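Local coordinates for molybdenum-binding-protein (Azotobacter vinelandii, PDB 1H9M), which binds molybdate in the cytoplasm as a three-chain assembly and probably takes part in molybdate homeostasis, at residues M4-A8 and R9-K13; A40-L44 and E45-S49; L50-A53 and A54-V58. All blocks are in the same frame, centred on the assembly; numbering follows the deposited sequence.

From the N terminus, contact 1 comes first: residues 4-13 turn from the short strand 5-6 into the long strand 10-21, and the bend between them holds a molybdate. Contact 2 follows where strand 37-43 passes into helix 44-49, at another molybdate site. Contact 3 then brings the chain from the end of that helix round a beta turn into strand 57-62, which lies beside strand 10-21 in the sheet. The three closures run in series, neither nested nor crossed. Contacts 2 and 3 touch, Ala47 O lying 3.0 Å from Leu52 N, a probable hydrogen bond, whereas contacts 1 and 2 stay about 10 Å apart at their nearest atoms.

Contact 1: residues M4-A8 and R9-K13; sequences MKISA and RNVFK. With MOO (molybdate ion), chain E.
The carbonyl oxygen Ser7 O is gripped twice by one side chain: Arg9 NE reaches it at 2.6 Å and Arg9 NH2 at 2.8 Å, a side-on fork onto a single acceptor. This is the bend that leads into strand 10-21 of the OB-like TOBE domain, and it forms one side of a molybdate site. The acceptor lies practically in the guanidinium plane, but the two donors use it differently. NE comes in nearly head-on, with a C=O...N angle of 167°, while NH2 stands well above the carbonyl plane. Bends at chi2 and chi3 fold the arginine back over its own loop to reach this oxygen, and the grip should limit rotation of its flat end.

The anion sits in the same bend. Ser7 OG donates to molybdate O3 at 2.6 Å, its chi1 of 63° setting the hydroxyl between the backbone N and the carbonyl carbon, and Arg9 N donates to O2 at 2.9 Å. The guanidinium lies obliquely to O4, with NE 3.6 Å away, so its positive charge would favour the anion without a direct bond. Lys63 NZ and Ala64 N of the same chain and Thr115 OG1 of the second subunit are also hydrogen-bonded to this molybdate, and Leu69 N of that subunit donates to Ser7 OG. Strand 5-6 pairs antiparallel with a strand of that chain, placing the site at the interface. Between the two arms of the bend, the branch methyl Ile6 CG2 meets Val11 CG2 at 4.0 Å, and that same valine methyl lies 4.0 Å from Ala8 O.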
loop_
_atom_site.group_PDB
_atom_site.type_symbol
_atom_site.label_atom_id
_atom_site.label_comp_id
_atom_site.label_asym_id
_atom_site.label_seq_id
_atom_site.Cartn_x
_atom_site.Cartn_y
_atom_site.Cartn_z
ATOM N N MET A 4 10.675 -17.082 8.727
ATOM C CA MET A 4 10.794 -16.615 7.325
ATOM C C MET A 4 11.880 -15.538 7.202
ATOM O O MET A 4 12.165 -14.840 8.174
ATOM C CB MET A 4 9.526 -15.927 6.859
ATOM C CG MET A 4 8.266 -16.746 6.704
ATOM S SD MET A 4 6.995 -15.605 6.021
ATOM C CE MET A 4 7.253 -15.905 4.318
ATOM N N LYS A 5 12.463 -15.461 6.022
ATOM C CA LYS A 5 13.460 -14.420 5.746
ATOM C C LYS A 5 12.750 -13.548 4.698
ATOM O O LYS A 5 12.815 -13.830 3.511
ATOM C CB LYS A 5 14.777 -14.995 5.228
ATOM C CG LYS A 5 15.500 -15.800 6.306
ATOM C CD LYS A 5 16.995 -15.942 6.005
ATOM C CE LYS A 5 17.666 -16.691 7.156
ATOM N NZ LYS A 5 19.051 -16.239 7.480
ATOM N N ILE A 6 12.097 -12.530 5.252
ATOM C CA ILE A 6 11.296 -11.631 4.385
ATOM C C ILE A 6 11.596 -10.211 4.813
ATOM O O ILE A 6 11.909 -9.983 5.954
ATOM C CB ILE A 6 9.809 -12.010 4.465
ATOM C CG1 ILE A 6 8.982 -11.311 3.355
ATOM C CG2 ILE A 6 9.230 -11.784 5.853
ATOM C CD1 ILE A 6 7.589 -11.937 3.176
ATOM N N SER A 7 11.482 -9.238 3.901
ATOM C CA SER A 7 11.919 -7.879 4.216
ATOM C C SER A 7 10.916 -7.236 5.179
ATOM O O SER A 7 11.376 -6.497 6.064
ATOM C CB SER A 7 12.100 -7.052 2.936
ATOM O OG SER A 7 10.789 -6.956 2.318
ATOM N N ALA A 8 9.630 -7.616 5.056
ATOM C CA ALA A 8 8.676 -6.938 5.958
ATOM C C ALA A 8 9.189 -7.001 7.396
ATOM O O ALA A 8 9.374 -8.076 7.978
ATOM C CB ALA A 8 7.295 -7.542 5.942
ATOM N N ARG A 9 9.118 -5.819 8.025
ATOM C CA ARG A 9 9.571 -5.742 9.399
ATOM C C ARG A 9 8.540 -6.295 10.384
ATOM O O ARG A 9 8.943 -6.418 11.542
ATOM C CB ARG A 9 9.898 -4.291 9.773
ATOM C CG ARG A 9 10.937 -3.623 8.870
ATOM C CD ARG A 9 12.316 -4.271 9.065
ATOM N NE ARG A 9 12.457 -5.452 8.229
ATOM C CZ ARG A 9 13.335 -6.427 8.449
ATOM N NH1 ARG A 9 14.135 -6.246 9.493
ATOM N NH2 ARG A 9 13.407 -7.480 7.673
ATOM N N ASN A 10 7.282 -6.438 10.000
ATOM C CA ASN A 10 6.257 -6.947 10.916
ATOM C C ASN A 10 5.752 -8.284 10.476
ATOM O O ASN A 10 5.095 -8.417 9.435
ATOM C CB ASN A 10 5.091 -5.925 10.863
ATOM C CG ASN A 10 5.651 -4.545 11.253
ATOM O OD1 ASN A 10 6.278 -4.410 12.321
ATOM N ND2 ASN A 10 5.524 -3.610 10.326
ATOM N N VAL A 11 6.000 -9.311 11.348
ATOM C CA VAL A 11 5.490 -10.660 11.033
ATOM C C VAL A 11 4.844 -11.136 12.345
ATOM O O VAL A 11 5.597 -11.374 13.288
ATOM C CB VAL A 11 6.569 -11.640 10.547
ATOM C CG1 VAL A 11 5.936 -13.041 10.336
ATOM C CG2 VAL A 11 7.179 -11.214 9.206
ATOM N N PHE A 12 3.528 -11.108 12.421
ATOM C CA PHE A 12 2.815 -11.426 13.648
ATOM C C PHE A 12 2.216 -12.830 13.578
ATOM O O PHE A 12 1.488 -13.155 12.648
ATOM C CB PHE A 12 1.702 -10.452 13.925
ATOM C CG PHE A 12 2.035 -8.986 13.853
ATOM C CD1 PHE A 12 1.672 -8.236 12.761
ATOM C CD2 PHE A 12 2.661 -8.352 14.921
ATOM C CE1 PHE A 12 1.943 -6.883 12.708
ATOM C CE2 PHE A 12 2.947 -6.994 14.865
ATOM C CZ PHE A 12 2.578 -6.261 13.765
ATOM N N LYS A 13 2.342 -13.592 14.675
ATOM C CA LYS A 13 1.671 -14.892 14.719
ATOM C C LYS A 13 0.296 -14.803 15.350
ATOM O O LYS A 13 0.030 -14.046 16.278
ATOM C CB LYS A 13 2.535 -15.883 15.529
ATOM C CG LYS A 13 3.824 -16.283 14.829
ATOM C CD LYS A 13 4.661 -17.219 15.680
ATOM C CE LYS A 13 6.111 -17.302 15.215
ATOM N NZ LYS A 13 6.933 -18.107 16.173
HETATM MO MO MOO E . 10.351 -3.509 4.727
HETATM O O1 MOO E . 10.135 -1.940 3.899
HETATM O O2 MOO E . 9.227 -3.652 6.130
HETATM O O3 MOO E . 10.066 -4.729 3.463
HETATM O O4 MOO E . 12.080 -3.494 5.252
#

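Contact 2: residues A40-L44 and E45-S49; sequences AVVTL and ESARS. With MOO (molybdate ion), chain F.
Leu44 and Arg48, one helical turn apart, lay their side chains across each other. The branched end of the leucine lies over one face of the guanidinium, with Leu44 CG 3.9 Å above the plane and over its centre, while Leu44 CD2 comes within 3.7 Å of Arg48 NH1. Nearer the backbone, Leu44 CD1 rests against Arg48 CG at 4.0 Å. The leucine sends CG away from its backbone N (chi1 -178°), and the arginine bends at chi2 and chi3 to turn a face of its guanidinium to the leucine.

On the molybdate side, Thr43 and Ser46 turn their hydroxyls to the same oxygen, O4. Thr43 OG1 donates to it at 2.7 Å and Thr43 N at 2.8 Å; Ser46 OG lies 2.9 Å away, where its proton also has another acceptor within reach, Ser79 O of the second subunit. Here strand 37-43 turns at right angles into helix 44-49, and Thr43 is the N-cap: its OG1 accepts from Ser46 N, N-H...O angle 151°. One hydroxyl thus serves helix and anion, and also bonds Arg81 NH1 of the second subunit; the partial positive charge at the helix N terminus would probably favour the anionic O4.

Ser79, Arg81, Lys135 and Ala136 of the second subunit supply further bonds to this molybdate. On the strand side, Val42 CG1 meets molybdate O2 at 3.5 Å, and Val42 CG2 faces Ala47 CB at 4.3 Å.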
loop_
_atom_site.group_PDB
_atom_site.type_symbol
_atom_site.label_atom_id
_atom_site.label_comp_id
_atom_site.label_asym_id
_atom_site.label_seq_id
_atom_site.Cartn_x
_atom_site.Cartn_y
_atom_site.Cartn_z
ATOM N N ALA A 40 -7.784 -8.671 7.972
ATOM C CA ALA A 40 -7.099 -8.612 6.702
ATOM C C ALA A 40 -8.043 -8.870 5.557
ATOM O O ALA A 40 -9.047 -9.553 5.713
ATOM C CB ALA A 40 -5.956 -9.599 6.570
ATOM N N VAL A 41 -7.814 -8.194 4.425
ATOM C CA VAL A 41 -8.547 -8.510 3.204
ATOM C C VAL A 41 -7.321 -8.941 2.190
ATOM O O VAL A 41 -6.840 -8.529 1.857
ATOM C CB VAL A 41 -9.193 -7.267 2.588
ATOM C CG1 VAL A 41 -9.967 -7.634 1.311
ATOM C CG2 VAL A 41 -10.324 -6.793 3.553
ATOM N N VAL A 42 -7.934 -10.318 1.782
ATOM C CA VAL A 42 -7.040 -10.988 0.784
ATOM C C VAL A 42 -7.968 -11.491 -0.358
ATOM O O VAL A 42 -9.187 -11.481 -0.171
ATOM C CB VAL A 42 -6.369 -12.260 1.390
ATOM C CG1 VAL A 42 -5.334 -11.723 2.368
ATOM C CG2 VAL A 42 -7.295 -13.282 2.051
ATOM N N THR A 43 -7.422 -11.899 -1.500
ATOM C CA THR A 43 -8.345 -12.435 -2.538
ATOM C C THR A 43 -8.989 -13.728 -2.042
ATOM O O THR A 43 -8.419 -14.463 -1.251
ATOM C CB THR A 43 -7.645 -12.733 -3.828
ATOM O OG1 THR A 43 -6.531 -13.702 -3.665
ATOM C CG2 THR A 43 -7.021 -11.440 -4.391
ATOM N N LEU A 44 -10.219 -13.943 -2.519
ATOM C CA LEU A 44 -10.897 -15.203 -2.159
ATOM C C LEU A 44 -10.137 -16.431 -2.622
ATOM O O LEU A 44 -10.058 -17.449 -1.931
ATOM C CB LEU A 44 -12.285 -15.192 -2.822
ATOM C CG LEU A 44 -13.174 -16.411 -2.523
ATOM C CD1 LEU A 44 -13.333 -16.664 -1.053
ATOM C CD2 LEU A 44 -14.552 -16.181 -3.185
ATOM N N GLU A 45 -9.504 -16.346 -3.770
ATOM C CA GLU A 45 -8.643 -17.430 -4.266
ATOM C C GLU A 45 -7.522 -17.740 -3.286
ATOM O O GLU A 45 -7.290 -18.904 -2.899
ATOM C CB GLU A 45 -8.176 -17.040 -5.668
ATOM C CG GLU A 45 -7.090 -17.945 -6.230
ATOM C CD GLU A 45 -7.560 -19.365 -6.478
ATOM O OE1 GLU A 45 -8.768 -19.618 -6.327
ATOM O OE2 GLU A 45 -6.727 -20.234 -6.823
ATOM N N SER A 46 -6.918 -16.692 -2.649
ATOM C CA SER A 46 -5.932 -17.011 -1.594
ATOM C C SER A 46 -6.557 -17.604 -0.375
ATOM O O SER A 46 -5.976 -18.479 0.302
ATOM C CB SER A 46 -5.174 -15.701 -1.203
ATOM O OG SER A 46 -4.257 -15.433 -2.244
ATOM N N ALA A 47 -7.695 -17.053 0.116
ATOM C CA ALA A 47 -8.332 -17.598 1.316
ATOM C C ALA A 47 -8.613 -19.103 1.075
ATOM O O ALA A 47 -8.320 -19.840 2.002
ATOM C CB ALA A 47 -9.644 -16.865 1.548
ATOM N N ARG A 48 -9.055 -19.460 -0.095
ATOM C CA ARG A 48 -9.348 -20.881 -0.368
ATOM C C ARG A 48 -8.096 -21.702 -0.565
ATOM O O ARG A 48 -8.014 -22.826 -0.054
ATOM C CB ARG A 48 -10.297 -20.909 -1.586
ATOM C CG ARG A 48 -11.561 -20.244 -1.031
ATOM C CD ARG A 48 -12.900 -20.681 -1.556
ATOM N NE ARG A 48 -12.966 -20.474 -2.988
ATOM C CZ ARG A 48 -14.001 -20.091 -3.708
ATOM N NH1 ARG A 48 -15.195 -19.832 -3.180
ATOM N NH2 ARG A 48 -13.831 -19.966 -5.025
ATOM N N SER A 49 -7.112 -21.152 -1.266
ATOM C CA SER A 49 -5.850 -21.871 -1.489
ATOM C C SER A 49 -5.113 -22.153 -0.195
ATOM O O SER A 49 -4.648 -23.281 0.094
ATOM C CB SER A 49 -4.942 -21.052 -2.402
ATOM O OG SER A 49 -3.797 -21.852 -2.636
HETATM MO MO MOO F . -3.599 -11.187 -1.728
HETATM O O1 MOO F . -2.491 -10.943 -3.050
HETATM O O2 MOO F . -2.871 -11.171 -0.100
HETATM O O3 MOO F . -4.692 -9.754 -1.665
HETATM O O4 MOO F . -4.744 -12.543 -1.964
#

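Contact 3: residues L50-A53 and A54-V58; sequences LQLA and AGKEV
Lys56 stretches its aliphatic chain back along the loop that leaves helix 44-49, laying CD 3.5 Å from Gln51 O and carrying its ammonium to the carbonyl of Leu50. There Lys56 NZ donates to Leu50 O at 2.6 Å, a short bond with the donor tilted 27° from the carbonyl plane, and Gln51 CB lies beside NZ at 3.7 Å. With CG opposite the backbone N (chi1 -177°), the chain runs out toward the helix end, and a turn at chi3 (-138°) directs its tip.

The helix stops in a Schellman motif: Gln51 has a positive phi, and two bonds lead back into the last helical turn. A type II beta turn from Ala53 to Lys56 then reverses the chain, closed by Lys56 N donating to Ala53 O at 3.0 Å, and Gly55 takes the positive phi that such a turn needs. Strand 57-62 starts beyond it.

Deeper in the fold, the side chains of Leu52 and Val58 meet at about a right angle, Leu52 CD2 on Val58 CG1; Val58 is modelled in two conformers, so this touch is less certain. Val143 of strand 140-143 also packs on Leu50, Leu52, Lys56 and Val58, linking this loop to the sheet.

The last carbonyls of a helix point past its C-terminal end, which carries a partial negative charge, so the lysine's ammonium sits where its charge would be favoured, and the carbonyl of Leu50 gains a charged donor.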
loop_
_atom_site.group_PDB
_atom_site.type_symbol
_atom_site.label_atom_id
_atom_site.label_comp_id
_atom_site.label_asym_id
_atom_site.label_seq_id
_atom_site.Cartn_x
_atom_site.Cartn_y
_atom_site.Cartn_z
ATOM N N LEU A 50 -5.077 -21.207 0.733
ATOM C CA LEU A 50 -4.466 -21.334 2.046
ATOM C C LEU A 50 -5.315 -22.143 3.028
ATOM O O LEU A 50 -4.941 -22.263 4.166
ATOM C CB LEU A 50 -4.230 -19.920 2.643
ATOM C CG LEU A 50 -3.073 -19.163 1.888
ATOM C CD1 LEU A 50 -2.863 -17.820 2.585
ATOM C CD2 LEU A 50 -1.784 -19.917 1.982
ATOM N N GLN A 51 -6.511 -22.512 2.610
ATOM C CA GLN A 51 -7.494 -23.195 3.469
ATOM C C GLN A 51 -7.807 -22.465 4.744
ATOM O O GLN A 51 -7.903 -23.022 5.843
ATOM C CB GLN A 51 -7.044 -24.645 3.700
ATOM C CG GLN A 51 -6.813 -25.347 2.352
ATOM C CD GLN A 51 -6.331 -26.775 2.564
ATOM O OE1 GLN A 51 -7.127 -27.642 2.906
ATOM N NE2 GLN A 51 -5.046 -27.026 2.379
ATOM N N LEU A 52 -7.987 -21.112 4.671
ATOM C CA LEU A 52 -8.301 -20.316 5.854
ATOM C C LEU A 52 -9.699 -20.641 6.390
ATOM O O LEU A 52 -10.632 -21.026 5.672
ATOM C CB LEU A 52 -8.233 -18.827 5.523
ATOM C CG LEU A 52 -6.835 -18.432 5.031
ATOM C CD1 LEU A 52 -6.866 -16.965 4.544
ATOM C CD2 LEU A 52 -5.678 -18.655 6.014
ATOM N N ALA A 53 -9.620 -20.933 7.687
ATOM C CA ALA A 53 -10.846 -21.207 8.439
ATOM C C ALA A 53 -10.609 -20.826 9.888
ATOM O O ALA A 53 -9.469 -20.731 10.373
ATOM C CB ALA A 53 -11.142 -22.717 8.391
ATOM N N ALA A 54 -11.723 -20.658 10.618
ATOM C CA ALA A 54 -11.603 -20.358 12.037
ATOM C C ALA A 54 -10.704 -21.398 12.704
ATOM O O ALA A 54 -10.883 -22.599 12.516
ATOM C CB ALA A 54 -12.976 -20.357 12.694
ATOM N N GLY A 55 -9.805 -20.974 13.577
ATOM C CA GLY A 55 -8.818 -21.754 14.261
ATOM C C GLY A 55 -7.512 -22.022 13.550
ATOM O O GLY A 55 -6.536 -22.389 14.231
ATOM N N LYS A 56 -7.392 -21.677 12.278
ATOM C CA LYS A 56 -6.127 -21.927 11.577
ATOM C C LYS A 56 -5.000 -21.031 12.074
ATOM O O LYS A 56 -5.254 -19.790 12.221
ATOM C CB LYS A 56 -6.301 -21.683 10.051
ATOM C CG LYS A 56 -4.998 -22.023 9.340
ATOM C CD LYS A 56 -5.187 -22.384 7.884
ATOM C CE LYS A 56 -4.306 -23.586 7.542
ATOM N NZ LYS A 56 -4.345 -23.915 6.087
ATOM N N GLU A 57 -3.810 -21.614 12.353
ATOM C CA GLU A 57 -2.727 -20.676 12.796
ATOM C C GLU A 57 -2.134 -20.079 11.491
ATOM O O GLU A 57 -1.866 -20.706 10.421
ATOM C CB GLU A 57 -1.864 -21.185 13.897
ATOM C CG GLU A 57 -2.383 -22.388 14.693
ATOM C CD GLU A 57 -1.230 -23.295 15.081
ATOM O OE1 GLU A 57 -0.475 -23.660 14.159
ATOM O OE2 GLU A 57 -1.083 -23.608 16.276
ATOM N N VAL A 58 -1.908 -18.758 11.650
ATOM C CA VAL A 58 -1.380 -17.980 10.522
ATOM C C VAL A 58 -0.387 -16.939 11.015
ATOM O O VAL A 58 -0.152 -16.722 12.213
ATOM C CB VAL A 58 -2.499 -17.146 9.845
ATOM C CG1 VAL A 58 -3.531 -18.138 9.223
ATOM C CG2 VAL A 58 -3.191 -16.268 10.867
#